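Long-range contacts in cyanophage-like gp41-1 intein (Metagenome, PDB 6QAZ), which probably carries out protein splicing, in which an intein excises itself from a precursor and joins its two flanking sequences with a peptide bond: residues K90-K95 and L118-D123; S45-Y50 and S63-F68; K18-I23 and I109-S114; P69-E74 and C86-E91; S31-N36 and S114-F119. One frame throughout, in Å; residues are numbered along the deposited sequence.

The five contacts tie together a compact, all-beta single chain. Contacts 1 and 4 share K90 and E91, and their centres lie 8 Å apart. Contacts 1 and 5 share L118 and F119, with centres 11 Å apart. Contacts 3 and 5 share S114, and F119 of contact 5 packs on I111 of contact 3. Contact 2 lies about 18 Å from contacts 1 and 4 between centres and 14 Å from contact 3; its F68 touches L87 of contact 4. The side chains of Y88, L118 and M92 each lie about 4 to 5 Å from bound pentaethylene glycol, probably picked up from the crystallisation liquor. The H66 side chain of contact 2 is hydrogen-bonded to T126, near the C-terminus.

Contact 1. Residues K90-K95 and L118-D123; sequences KEMMLK and LFYAND
Y120 reaches across to K90, E91 and M92 with its ring and hydroxyl. CB sets off toward K90-K95, with CG beside the backbone N (chi1 -74°). CD1 comes next and lies 4.0 Å from CB of K90. CE1 is closer to the backbone, 3.5 Å from CA of K90. K90 CB lies over one face of the ring in a CH-pi contact, 3.9 Å from the centroid. The K90 chain then runs on extended across the ring, and its NZ bonds to Q12. On the other flank of the ring CE2 meets the carboxylate of E91. At the tip, Y120 OH donates to E91 OE2 over 2.6 Å. OE2 lies at the ring edge and in its plane. The carboxylate itself is turned 81° from the ring, and the hydroxyl meets OE2 from above the carboxylate plane. M92 N gives the same hydroxyl a weak bond of 3.3 Å. Beside the ring, K90 N donates to D123 O at 2.9 Å. The hydroxyl of this buried tyrosine thus donates one firm bond and accepts one weak one, roughly at right angles. The cis peptide bond before E91 is followed by a G1 beta bulge, in which M92 and M93 both face V89. The turn probably lies close to the natural split point of this intein, within the expected HINT fold.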
# COMPACT_ATOMS: atom_id res chain seq x y z
N LYS A 90 -9.44 -0.85 6.75
CA LYS A 90 -9.34 -0.91 8.22
C LYS A 90 -10.75 -1.15 8.74
O LYS A 90 -11.67 -0.49 8.33
CB LYS A 90 -8.65 0.31 8.79
CG LYS A 90 -8.26 0.21 10.25
CD LYS A 90 -7.45 1.41 10.74
CE LYS A 90 -7.45 1.52 12.25
NZ LYS A 90 -6.95 2.85 12.68
N GLU A 91 -11.00 -2.05 9.70
CA GLU A 91 -10.27 -3.21 10.17
C GLU A 91 -10.84 -4.50 9.55
O GLU A 91 -11.91 -5.07 9.95
CB GLU A 91 -10.43 -3.38 11.68
CG GLU A 91 -9.32 -4.20 12.31
CD GLU A 91 -7.93 -3.63 12.02
OE1 GLU A 91 -7.68 -2.48 12.35
OE2 GLU A 91 -7.15 -4.33 11.45
N MET A 92 -10.03 -5.02 8.67
CA MET A 92 -10.22 -6.25 7.88
C MET A 92 -11.63 -6.34 7.30
O MET A 92 -12.16 -7.42 7.26
CB MET A 92 -9.87 -7.45 8.74
CG MET A 92 -8.40 -7.48 9.12
SD MET A 92 -7.37 -7.55 7.69
CE MET A 92 -7.59 -9.21 7.07
N MET A 93 -12.14 -5.25 6.75
CA MET A 93 -13.45 -5.26 6.05
C MET A 93 -13.21 -5.40 4.53
O MET A 93 -12.42 -4.63 4.04
CB MET A 93 -14.25 -3.98 6.31
CG MET A 93 -14.55 -3.76 7.78
SD MET A 93 -15.62 -5.03 8.50
CE MET A 93 -17.17 -4.60 7.72
N LEU A 94 -13.86 -6.31 3.82
CA LEU A 94 -13.64 -6.45 2.38
C LEU A 94 -14.37 -5.35 1.63
O LEU A 94 -15.54 -5.09 1.91
CB LEU A 94 -14.16 -7.81 1.96
CG LEU A 94 -13.27 -8.97 2.37
CD1 LEU A 94 -14.04 -10.28 2.37
CD2 LEU A 94 -12.03 -9.04 1.48
N LYS A 95 -13.71 -4.75 0.67
CA LYS A 95 -14.30 -3.73 -0.20
C LYS A 95 -13.90 -3.98 -1.63
O LYS A 95 -12.72 -4.22 -1.93
CB LYS A 95 -13.90 -2.32 0.23
CG LYS A 95 -14.46 -1.90 1.58
CD LYS A 95 -15.95 -1.70 1.60
CE LYS A 95 -16.48 -1.46 2.98
NZ LYS A 95 -17.94 -1.31 2.95
N LEU A 118 2.79 -6.24 6.38
CA LEU A 118 1.63 -5.45 5.93
C LEU A 118 1.56 -4.12 6.68
O LEU A 118 2.11 -3.97 7.80
CB LEU A 118 0.32 -6.22 6.15
CG LEU A 118 0.28 -7.65 5.61
CD1 LEU A 118 -1.10 -8.25 5.84
CD2 LEU A 118 0.67 -7.71 4.15
N PHE A 119 0.82 -3.19 6.12
CA PHE A 119 0.45 -1.97 6.83
C PHE A 119 -0.76 -1.36 6.13
O PHE A 119 -0.97 -1.57 4.92
CB PHE A 119 1.60 -0.96 6.94
CG PHE A 119 2.27 -0.54 5.66
CD1 PHE A 119 1.80 0.49 4.88
CD2 PHE A 119 3.41 -1.17 5.26
CE1 PHE A 119 2.46 0.87 3.73
CE2 PHE A 119 4.09 -0.75 4.13
CZ PHE A 119 3.58 0.24 3.33
N TYR A 120 -1.53 -0.58 6.87
CA TYR A 120 -2.61 0.19 6.26
C TYR A 120 -2.04 1.44 5.59
O TYR A 120 -1.27 2.20 6.17
CB TYR A 120 -3.63 0.60 7.33
CG TYR A 120 -4.50 -0.56 7.81
CD1 TYR A 120 -5.43 -1.13 6.97
CD2 TYR A 120 -4.38 -1.11 9.08
CE1 TYR A 120 -6.25 -2.18 7.35
CE2 TYR A 120 -5.21 -2.17 9.48
CZ TYR A 120 -6.13 -2.70 8.60
OH TYR A 120 -6.99 -3.74 8.93
N ALA A 121 -2.46 1.66 4.36
CA ALA A 121 -2.01 2.76 3.50
C ALA A 121 -3.27 3.43 2.99
O ALA A 121 -4.06 2.79 2.30
CB ALA A 121 -1.15 2.21 2.39
N ASN A 122 -3.51 4.67 3.39
CA ASN A 122 -4.83 5.31 3.12
C ASN A 122 -5.97 4.41 3.61
O ASN A 122 -7.03 4.34 2.98
CB ASN A 122 -4.99 5.68 1.67
CG ASN A 122 -3.93 6.61 1.17
OD1 ASN A 122 -3.28 7.33 1.92
ND2 ASN A 122 -3.75 6.62 -0.12
N ASP A 123 -5.76 3.70 4.71
CA ASP A 123 -6.77 2.83 5.34
C ASP A 123 -7.06 1.57 4.52
O ASP A 123 -8.01 0.86 4.83
CB ASP A 123 -8.05 3.57 5.69
CG ASP A 123 -7.88 4.63 6.73
OD1 ASP A 123 -7.14 4.39 7.66
OD2 ASP A 123 -8.57 5.67 6.63

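Contact 2. Residues S45-Y50 and S63-F68; sequences SKKKSY and SEEHLF
Y50 and E64 lie side by side and point the same way. In the E64 conformer described, one of two, the ring and carboxylate planes are 20° apart. The touch is through E64 CB, 3.7 Å from Y50 CE1. It comes at an oblique angle to the ring. K47 and E65 are set differently: their side chains cross at about a right angle. K47 CE passes 3.9 Å from E65 OE1, while the charged NZ bends off at chi4 (107°). It bonds instead to S45 OG in one conformer of that serine. K47 CD also rests on S63 CB at 3.8 Å. S63 OG donates to E65 OE2 over 2.7 Å, meeting it from above the carboxylate plane. This bond ties the E65 carboxylate to the start of the turn. One water joins the backbones: it donates to K48 O (2.7 Å) and accepts from E64 N (2.9 Å), and it sits at the edge of the Y50 ring. In the conformer described, K48 NZ makes a salt bridge with E102. S63 to H66 form a type I beta turn, closed by H66 N to S63 O. The Ser-x-x-His pattern is consistent with the block B TxxH motif of inteins, here packed beside strand 45-54.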
# COMPACT_ATOMS: atom_id res chain seq x y z
N SER A 45 12.22 5.78 -6.51
CA SER A 45 12.31 5.27 -7.89
C SER A 45 11.19 5.87 -8.71
O SER A 45 10.15 6.01 -8.21
CB SER A 45 12.27 3.74 -7.94
OG SER A 45 11.03 3.25 -7.43
N LYS A 46 11.43 6.07 -9.99
CA LYS A 46 10.40 6.56 -10.90
C LYS A 46 9.86 5.36 -11.64
O LYS A 46 10.64 4.61 -12.28
CB LYS A 46 11.00 7.54 -11.89
CG LYS A 46 9.97 8.35 -12.64
CD LYS A 46 10.57 9.48 -13.46
CE LYS A 46 9.50 10.35 -14.09
NZ LYS A 46 9.98 10.99 -15.34
N LYS A 47 8.56 5.18 -11.55
CA LYS A 47 7.87 4.03 -12.16
C LYS A 47 6.52 4.50 -12.68
O LYS A 47 5.94 5.50 -12.19
CB LYS A 47 7.65 2.89 -11.15
CG LYS A 47 8.84 2.39 -10.36
CD LYS A 47 8.50 1.26 -9.38
CE LYS A 47 9.67 0.40 -8.99
NZ LYS A 47 10.10 0.66 -7.60
N LYS A 48 5.97 3.75 -13.62
CA LYS A 48 4.56 3.95 -13.97
C LYS A 48 3.69 3.69 -12.76
O LYS A 48 3.90 2.72 -12.03
CB LYS A 48 4.16 3.04 -15.14
CG LYS A 48 2.75 3.23 -15.70
CD LYS A 48 2.42 4.66 -16.14
CE LYS A 48 3.27 5.12 -17.30
NZ LYS A 48 3.11 4.24 -18.49
N SER A 49 2.69 4.54 -12.57
CA SER A 49 1.79 4.46 -11.41
C SER A 49 0.38 4.16 -11.86
O SER A 49 0.00 4.44 -13.00
CB SER A 49 1.88 5.71 -10.60
OG SER A 49 1.36 6.85 -11.25
N TYR A 50 -0.39 3.63 -10.92
CA TYR A 50 -1.77 3.18 -11.10
C TYR A 50 -2.55 3.59 -9.87
O TYR A 50 -2.06 3.51 -8.76
CB TYR A 50 -1.85 1.66 -11.19
CG TYR A 50 -1.11 1.10 -12.36
CD1 TYR A 50 0.26 0.94 -12.33
CD2 TYR A 50 -1.77 0.72 -13.52
CE1 TYR A 50 0.99 0.49 -13.40
CE2 TYR A 50 -1.06 0.21 -14.61
CZ TYR A 50 0.32 0.15 -14.56
OH TYR A 50 1.08 -0.32 -15.60
N SER A 63 2.76 1.14 -7.93
CA SER A 63 3.34 0.57 -9.16
C SER A 63 2.69 -0.76 -9.49
O SER A 63 1.94 -1.36 -8.70
CB SER A 63 4.82 0.43 -9.03
OG SER A 63 5.14 -0.54 -8.05
N GLU A 64 3.00 -1.27 -10.68
CA GLU A 64 2.32 -2.47 -11.17
C GLU A 64 2.69 -3.72 -10.37
O GLU A 64 1.90 -4.67 -10.38
CB GLU A 64 2.56 -2.75 -12.65
CG GLU A 64 3.97 -3.18 -12.98
CD GLU A 64 4.16 -3.56 -14.42
OE1 GLU A 64 3.17 -4.02 -15.03
OE2 GLU A 64 5.30 -3.42 -14.91
N GLU A 65 3.85 -3.73 -9.73
CA GLU A 65 4.25 -4.94 -9.01
C GLU A 65 3.94 -4.85 -7.53
O GLU A 65 4.17 -5.84 -6.81
CB GLU A 65 5.64 -5.36 -9.29
CG GLU A 65 6.62 -4.63 -8.56
CD GLU A 65 7.12 -3.37 -9.22
OE1 GLU A 65 8.33 -3.28 -9.46
OE2 GLU A 65 6.26 -2.48 -9.47
N HIS A 66 3.39 -3.75 -7.05
CA HIS A 66 3.13 -3.61 -5.61
C HIS A 66 2.01 -4.55 -5.17
O HIS A 66 0.92 -4.57 -5.78
CB HIS A 66 2.77 -2.15 -5.32
CG HIS A 66 2.62 -1.94 -3.86
ND1 HIS A 66 3.68 -1.74 -3.01
CD2 HIS A 66 1.55 -2.09 -3.06
CE1 HIS A 66 3.25 -1.80 -1.77
NE2 HIS A 66 1.98 -1.98 -1.77
N LEU A 67 2.24 -5.31 -4.12
CA LEU A 67 1.32 -6.36 -3.66
C LEU A 67 0.31 -5.85 -2.64
O LEU A 67 0.58 -5.00 -1.79
CB LEU A 67 2.13 -7.49 -3.03
CG LEU A 67 3.05 -8.25 -3.95
CD1 LEU A 67 4.07 -9.05 -3.12
CD2 LEU A 67 2.28 -9.17 -4.88
N PHE A 68 -0.86 -6.49 -2.71
CA PHE A 68 -1.92 -6.33 -1.72
C PHE A 68 -2.45 -7.69 -1.29
O PHE A 68 -2.66 -8.57 -2.13
CB PHE A 68 -3.14 -5.59 -2.30
CG PHE A 68 -2.85 -4.18 -2.70
CD1 PHE A 68 -2.25 -3.89 -3.92
CD2 PHE A 68 -3.17 -3.13 -1.85
CE1 PHE A 68 -1.94 -2.59 -4.27
CE2 PHE A 68 -2.91 -1.83 -2.22
CZ PHE A 68 -2.28 -1.57 -3.42
O HOH W 1 4.64 0.19 -12.54

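Contact 3. Residues K18-I23 and I109-S114; sequences KEISNI and IDIEVS
I20 meets I109 and I111 in the buried core of what is, by its all-beta make-up and intein family, a HINT (Hedgehog/intein) fold. Strand 16-19 ends just before it, and the chain enters a 3-10 turn. E19 O accepts from N22 N at 2.8 Å, which helps to form that turn. I20 then sends its two branches to two partners. CG2 touches I109 CG2 at 3.7 Å, methyl to methyl, in the I109 conformer described. The longer branch has CG1 opposite the backbone N (chi1 -161°) and runs out straight to CD1. CD1 lies 4.1 Å from I111 CD1. The I20 side chain crosses both I109 and I111 obliquely, and F119 of strand 118-121 also packs on it. S21 follows and stays at the margin: its backbone N is 4.5 Å from I109 CG2. The turn closes with I23 N donating to I20 O at 3.1 Å. The I23 side chain points toward strand 93-113 and also packs on V38 and V11. The two segments are held by apolar packing, while their backbones bond to other parts of the chain: I20 to T9, I109 to L5. I111 CD1 is shared, since I23 CG2 stands 4.3 Å from it.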
# COMPACT_ATOMS: atom_id res chain seq x y z
N LYS A 18 1.37 9.76 8.95
CA LYS A 18 2.53 10.31 8.25
C LYS A 18 2.43 9.99 6.76
O LYS A 18 1.97 8.90 6.41
CB LYS A 18 3.85 9.73 8.77
CG LYS A 18 4.18 10.09 10.20
CD LYS A 18 5.59 9.70 10.60
CE LYS A 18 5.89 9.97 12.06
NZ LYS A 18 7.31 9.74 12.40
N GLU A 19 2.89 10.89 5.92
CA GLU A 19 3.08 10.54 4.51
C GLU A 19 4.27 9.60 4.41
O GLU A 19 5.30 9.76 5.11
CB GLU A 19 3.29 11.76 3.64
CG GLU A 19 2.01 12.60 3.53
CD GLU A 19 2.13 13.83 2.62
OE1 GLU A 19 3.25 14.17 2.18
OE2 GLU A 19 1.10 14.44 2.30
N ILE A 20 4.16 8.60 3.54
CA ILE A 20 5.19 7.56 3.48
C ILE A 20 6.54 8.14 3.06
O ILE A 20 7.57 7.59 3.45
CB ILE A 20 4.71 6.39 2.62
CG1 ILE A 20 5.52 5.13 2.89
CG2 ILE A 20 4.64 6.76 1.16
CD1 ILE A 20 5.03 3.92 2.18
N SER A 21 6.55 9.23 2.30
CA SER A 21 7.81 9.90 1.95
C SER A 21 8.57 10.41 3.17
O SER A 21 9.75 10.70 3.04
CB SER A 21 7.52 11.07 1.02
OG SER A 21 6.72 12.04 1.72
N ASN A 22 7.91 10.54 4.32
CA ASN A 22 8.54 11.04 5.54
C ASN A 22 8.91 9.88 6.49
O ASN A 22 9.48 10.16 7.54
CB ASN A 22 7.64 12.05 6.22
CG ASN A 22 7.43 13.30 5.40
OD1 ASN A 22 8.33 13.72 4.67
ND2 ASN A 22 6.26 13.92 5.48
N ILE A 23 8.58 8.65 6.16
CA ILE A 23 8.87 7.50 7.03
C ILE A 23 10.38 7.24 7.03
O ILE A 23 11.06 7.37 6.01
CB ILE A 23 8.06 6.29 6.55
CG1 ILE A 23 6.60 6.43 6.95
CG2 ILE A 23 8.67 4.96 7.01
CD1 ILE A 23 6.32 6.23 8.41
N ILE A 109 7.82 5.45 -3.47
CA ILE A 109 8.79 4.91 -2.54
C ILE A 109 8.31 3.61 -1.93
O ILE A 109 7.18 3.14 -2.02
CB ILE A 109 9.02 5.98 -1.50
CG1 ILE A 109 10.21 5.72 -0.60
CG2 ILE A 109 7.73 6.14 -0.73
CD1 ILE A 109 11.49 5.37 -1.30
N ASP A 110 9.34 2.95 -1.44
CA ASP A 110 9.27 1.53 -1.09
C ASP A 110 9.90 1.34 0.27
O ASP A 110 11.06 1.73 0.44
CB ASP A 110 10.05 0.79 -2.15
CG ASP A 110 9.91 -0.69 -2.09
OD1 ASP A 110 9.09 -1.22 -1.33
OD2 ASP A 110 10.69 -1.32 -2.87
N ILE A 111 9.19 0.72 1.20
CA ILE A 111 9.70 0.42 2.53
C ILE A 111 9.55 -1.07 2.81
O ILE A 111 8.73 -1.74 2.19
CB ILE A 111 9.01 1.27 3.62
CG1 ILE A 111 7.56 0.85 3.89
CG2 ILE A 111 9.10 2.74 3.29
CD1 ILE A 111 6.90 1.63 5.01
N GLU A 112 10.30 -1.57 3.76
CA GLU A 112 10.16 -2.92 4.30
C GLU A 112 9.78 -2.82 5.76
O GLU A 112 10.43 -2.04 6.50
CB GLU A 112 11.49 -3.67 4.20
CG GLU A 112 11.39 -5.09 4.66
CD GLU A 112 10.60 -5.95 3.72
OE1 GLU A 112 10.42 -5.61 2.52
OE2 GLU A 112 10.18 -7.06 4.24
N VAL A 113 8.79 -3.59 6.19
CA VAL A 113 8.38 -3.60 7.58
C VAL A 113 8.49 -5.02 8.14
O VAL A 113 8.55 -5.99 7.39
CB VAL A 113 6.98 -2.98 7.80
CG1 VAL A 113 6.88 -1.63 7.08
CG2 VAL A 113 5.85 -3.90 7.37
N SER A 114 8.48 -5.11 9.46
CA SER A 114 8.62 -6.37 10.17
C SER A 114 7.31 -7.15 10.18
O SER A 114 6.31 -6.79 9.55
CB SER A 114 9.14 -6.11 11.57
OG SER A 114 8.18 -5.44 12.39

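Contact 4. Residues P69-E74 and C86-E91; sequences PTQTGE and CLYVKE
The Y88 ring lies against residues P69-Q71, with P69 O at its edge, near its plane, 3.7 Å from Y88 CD2. T70 C approaches obliquely, 3.9 Å from Y88 CE2. The hydroxyl end passes Q71, with Y88 OH 3.5 Å from Q71 CG. The Q71 amide is turned 78° to the ring, and the two side chains cross at about a right angle. L94 and L125 also touch the Y88 side chain. Strands 68-70 and 73-75 form a small, weakly bonded beta hairpin, closed by a type I turn from T70 to G73. T70 OG1 stands between its own backbone N and carbonyl carbon (chi1 81°), which turns it back into the turn. There it makes an ST turn, accepting from T72 N. It donates to G73 O over 2.7 Å, on a lone pair in the carbonyl plane. Waters supplement the direct packing of the hairpin on strand 86-89. One water donates to P69 O and accepts from Y88 N, each at 2.8 Å. A second water accepts from Q71 N and donates to both Q71 OE1 and C86 O. It thus fastens the backbone and amide of Q71 to C86. Farther in, T70 CG2 touches L87 CD2 at 4.1 Å. T70 CB stands 4.0 Å from C86 O.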
# COMPACT_ATOMS: atom_id res chain seq x y z
N PRO A 69 -2.78 -7.85 -0.02
CA PRO A 69 -3.46 -9.06 0.42
C PRO A 69 -4.87 -9.08 -0.14
O PRO A 69 -5.57 -8.07 -0.17
CB PRO A 69 -3.44 -8.99 1.94
CG PRO A 69 -3.19 -7.57 2.27
CD PRO A 69 -2.47 -6.96 1.10
N THR A 70 -5.30 -10.26 -0.55
CA THR A 70 -6.66 -10.50 -1.05
C THR A 70 -7.12 -11.83 -0.46
O THR A 70 -6.33 -12.58 0.12
CB THR A 70 -6.72 -10.55 -2.58
OG1 THR A 70 -6.31 -11.84 -3.06
CG2 THR A 70 -5.97 -9.44 -3.26
N GLN A 71 -8.37 -12.17 -0.71
CA GLN A 71 -8.88 -13.47 -0.26
C GLN A 71 -8.17 -14.65 -0.93
O GLN A 71 -8.25 -15.77 -0.38
CB GLN A 71 -10.38 -13.57 -0.56
CG GLN A 71 -11.22 -12.67 0.36
CD GLN A 71 -12.63 -12.53 -0.15
OE1 GLN A 71 -12.86 -11.89 -1.16
NE2 GLN A 71 -13.55 -13.17 0.54
N THR A 72 -7.50 -14.45 -2.05
CA THR A 72 -6.76 -15.54 -2.69
C THR A 72 -5.27 -15.49 -2.42
O THR A 72 -4.56 -16.39 -2.89
CB THR A 72 -7.04 -15.53 -4.19
OG1 THR A 72 -6.54 -14.33 -4.77
CG2 THR A 72 -8.51 -15.69 -4.51
N GLY A 73 -4.80 -14.57 -1.62
CA GLY A 73 -3.37 -14.36 -1.39
C GLY A 73 -2.92 -13.01 -1.91
O GLY A 73 -3.70 -12.19 -2.39
N GLU A 74 -1.62 -12.79 -1.83
CA GLU A 74 -1.06 -11.50 -2.28
C GLU A 74 -1.19 -11.40 -3.80
O GLU A 74 -0.91 -12.36 -4.51
CB GLU A 74 0.42 -11.40 -1.89
CG GLU A 74 0.62 -11.27 -0.40
CD GLU A 74 0.25 -9.91 0.17
OE1 GLU A 74 0.06 -8.97 -0.57
OE2 GLU A 74 0.15 -9.80 1.42
N CYS A 86 -11.70 -7.87 -4.23
CA CYS A 86 -11.82 -7.11 -3.00
C CYS A 86 -10.47 -6.98 -2.30
O CYS A 86 -9.67 -7.91 -2.25
CB CYS A 86 -12.75 -7.78 -2.02
SG CYS A 86 -14.47 -7.81 -2.63
N LEU A 87 -10.26 -5.79 -1.73
CA LEU A 87 -9.17 -5.52 -0.80
C LEU A 87 -9.73 -5.41 0.61
O LEU A 87 -10.92 -5.28 0.80
CB LEU A 87 -8.40 -4.26 -1.20
CG LEU A 87 -7.77 -4.27 -2.58
CD1 LEU A 87 -6.92 -3.04 -2.80
CD2 LEU A 87 -6.96 -5.53 -2.84
N TYR A 88 -8.84 -5.43 1.59
CA TYR A 88 -9.22 -5.22 2.99
C TYR A 88 -9.00 -3.77 3.35
O TYR A 88 -7.94 -3.20 3.03
CB TYR A 88 -8.39 -6.11 3.90
CG TYR A 88 -8.59 -7.59 3.69
CD1 TYR A 88 -9.63 -8.26 4.30
CD2 TYR A 88 -7.75 -8.31 2.86
CE1 TYR A 88 -9.81 -9.63 4.10
CE2 TYR A 88 -7.91 -9.67 2.65
CZ TYR A 88 -8.95 -10.33 3.28
OH TYR A 88 -9.13 -11.67 3.01
N VAL A 89 -9.95 -3.19 4.06
CA VAL A 89 -9.82 -1.83 4.60
C VAL A 89 -9.83 -1.92 6.10
O VAL A 89 -10.19 -2.92 6.69
CB VAL A 89 -10.90 -0.88 4.07
CG1 VAL A 89 -10.84 -0.81 2.57
CG2 VAL A 89 -12.28 -1.19 4.59
N LYS A 90 -9.44 -0.85 6.75
CA LYS A 90 -9.34 -0.91 8.22
C LYS A 90 -10.75 -1.15 8.74
O LYS A 90 -11.67 -0.49 8.33
CB LYS A 90 -8.65 0.31 8.79
CG LYS A 90 -8.26 0.21 10.25
CD LYS A 90 -7.45 1.41 10.74
CE LYS A 90 -7.45 1.52 12.25
NZ LYS A 90 -6.95 2.85 12.68
N GLU A 91 -11.00 -2.05 9.70
CA GLU A 91 -10.27 -3.21 10.17
C GLU A 91 -10.84 -4.50 9.55
O GLU A 91 -11.91 -5.07 9.95
CB GLU A 91 -10.43 -3.38 11.68
CG GLU A 91 -9.32 -4.20 12.31
CD GLU A 91 -7.93 -3.63 12.02
OE1 GLU A 91 -7.68 -2.48 12.35
OE2 GLU A 91 -7.15 -4.33 11.45
O HOH W 2 -6.06 -5.61 1.00
O HOH W 3 -10.31 -10.57 -1.97
O HOH W 4 -13.07 -10.82 -4.22

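Contact 5. Residues S31-N36 and S114-F119; sequences SNTGYN and SGNHLF
N116 OD1 is gripped by N36 ND2 at 2.9 Å and by L118 N at 3.0 Å. The two donors come from opposite faces of its carbonyl plane. The bond from L118 N makes an Asx turn. N36 ND2 has a second task: it donates to L118 O at 2.9 Å, with the donor in the carbonyl plane. The N36 and N116 amides are turned 72° apart. N36 CG stands beside the backbone N (chi1 -67°), which carries the amide to the other segment. With both N-H groups bonded, its rotation is probably well fixed. The other end of N116 reaches the turn S31-G34. N116 ND2 donates to N32 OD1 at 3.0 Å, and the two amide planes are nearly parallel, 12° apart. The asparagines therefore join two beta turns: type I from S31 to G34, and type II' from S114 to H117. The first leads into strand 34-41 and the second into strand 118-121 of the HINT fold expected for an intein. In the S31 conformer described, OG makes an ST turn with T33 N and donates to G34 O. Two waters donate to N36 OD1. One of them, 2.7 Å from N36 OD1, accepts from N116 N. The other lies 2.8 Å from S114 OG, which also bonds to E37 N.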
# COMPACT_ATOMS: atom_id res chain seq x y z
N SER A 31 -0.62 -2.14 11.13
CA SER A 31 -1.14 -3.23 10.30
C SER A 31 -2.40 -3.79 10.93
O SER A 31 -2.87 -3.30 11.96
CB SER A 31 -0.08 -4.30 10.17
OG SER A 31 -0.07 -5.14 11.28
N ASN A 32 -2.89 -4.87 10.35
CA ASN A 32 -4.03 -5.62 10.94
C ASN A 32 -3.64 -6.34 12.22
O ASN A 32 -4.55 -6.76 12.93
CB ASN A 32 -4.60 -6.60 9.91
CG ASN A 32 -3.59 -7.57 9.37
OD1 ASN A 32 -2.48 -7.21 9.03
ND2 ASN A 32 -3.98 -8.82 9.29
N THR A 33 -2.35 -6.58 12.41
CA THR A 33 -1.72 -7.27 13.55
C THR A 33 -0.84 -6.31 14.33
O THR A 33 0.24 -6.64 14.62
CB THR A 33 -0.73 -8.37 13.09
OG1 THR A 33 0.22 -7.68 12.27
CG2 THR A 33 -1.39 -9.51 12.34
N GLY A 34 -1.24 -5.11 14.62
CA GLY A 34 -0.42 -4.21 15.44
C GLY A 34 0.57 -3.45 14.62
O GLY A 34 0.48 -3.40 13.38
N TYR A 35 1.54 -2.86 15.26
CA TYR A 35 2.52 -2.01 14.59
C TYR A 35 3.73 -2.80 14.16
O TYR A 35 4.35 -3.51 14.97
CB TYR A 35 2.97 -0.89 15.52
CG TYR A 35 1.95 0.21 15.70
CD1 TYR A 35 1.85 1.24 14.79
CD2 TYR A 35 1.05 0.22 16.76
CE1 TYR A 35 0.91 2.24 14.90
CE2 TYR A 35 0.09 1.23 16.88
CZ TYR A 35 0.02 2.25 15.94
OH TYR A 35 -0.88 3.29 16.00
N ASN A 36 4.10 -2.66 12.89
CA ASN A 36 5.31 -3.27 12.37
C ASN A 36 6.43 -2.24 12.27
O ASN A 36 6.17 -1.07 11.92
CB ASN A 36 5.04 -3.93 11.02
CG ASN A 36 4.12 -5.11 11.11
OD1 ASN A 36 4.17 -5.87 12.10
ND2 ASN A 36 3.27 -5.32 10.12
N SER A 114 8.48 -5.11 9.46
CA SER A 114 8.62 -6.37 10.17
C SER A 114 7.31 -7.15 10.18
O SER A 114 6.31 -6.79 9.55
CB SER A 114 9.14 -6.11 11.57
OG SER A 114 8.18 -5.44 12.39
N GLY A 115 7.32 -8.25 10.93
CA GLY A 115 6.08 -8.97 11.19
C GLY A 115 5.52 -9.58 9.93
O GLY A 115 6.25 -10.17 9.11
N ASN A 116 4.23 -9.36 9.73
CA ASN A 116 3.53 -9.88 8.54
C ASN A 116 3.79 -9.06 7.28
O ASN A 116 3.21 -9.39 6.24
CB ASN A 116 2.04 -10.00 8.82
CG ASN A 116 1.31 -8.68 8.98
OD1 ASN A 116 1.89 -7.60 8.89
ND2 ASN A 116 0.03 -8.79 9.25
N HIS A 117 4.64 -8.05 7.35
CA HIS A 117 5.01 -7.24 6.16
C HIS A 117 3.84 -6.43 5.61
O HIS A 117 3.95 -5.93 4.49
CB HIS A 117 5.62 -8.07 5.03
CG HIS A 117 6.78 -8.80 5.46
ND1 HIS A 117 7.90 -8.23 5.96
CD2 HIS A 117 7.00 -10.10 5.45
CE1 HIS A 117 8.79 -9.19 6.27
NE2 HIS A 117 8.26 -10.33 5.94
N LEU A 118 2.79 -6.24 6.38
CA LEU A 118 1.63 -5.45 5.93
C LEU A 118 1.56 -4.12 6.68
O LEU A 118 2.11 -3.97 7.80
CB LEU A 118 0.32 -6.22 6.15
CG LEU A 118 0.28 -7.65 5.61
CD1 LEU A 118 -1.10 -8.25 5.84
CD2 LEU A 118 0.67 -7.71 4.15
N PHE A 119 0.82 -3.19 6.12
CA PHE A 119 0.45 -1.97 6.83
C PHE A 119 -0.76 -1.36 6.13
O PHE A 119 -0.97 -1.57 4.92
CB PHE A 119 1.60 -0.96 6.94
CG PHE A 119 2.27 -0.54 5.66
CD1 PHE A 119 1.80 0.49 4.88
CD2 PHE A 119 3.41 -1.17 5.26
CE1 PHE A 119 2.46 0.87 3.73
CE2 PHE A 119 4.09 -0.75 4.13
CZ PHE A 119 3.58 0.24 3.33
O HOH W 5 2.74 -8.20 12.04
O HOH W 6 6.17 -6.58 13.92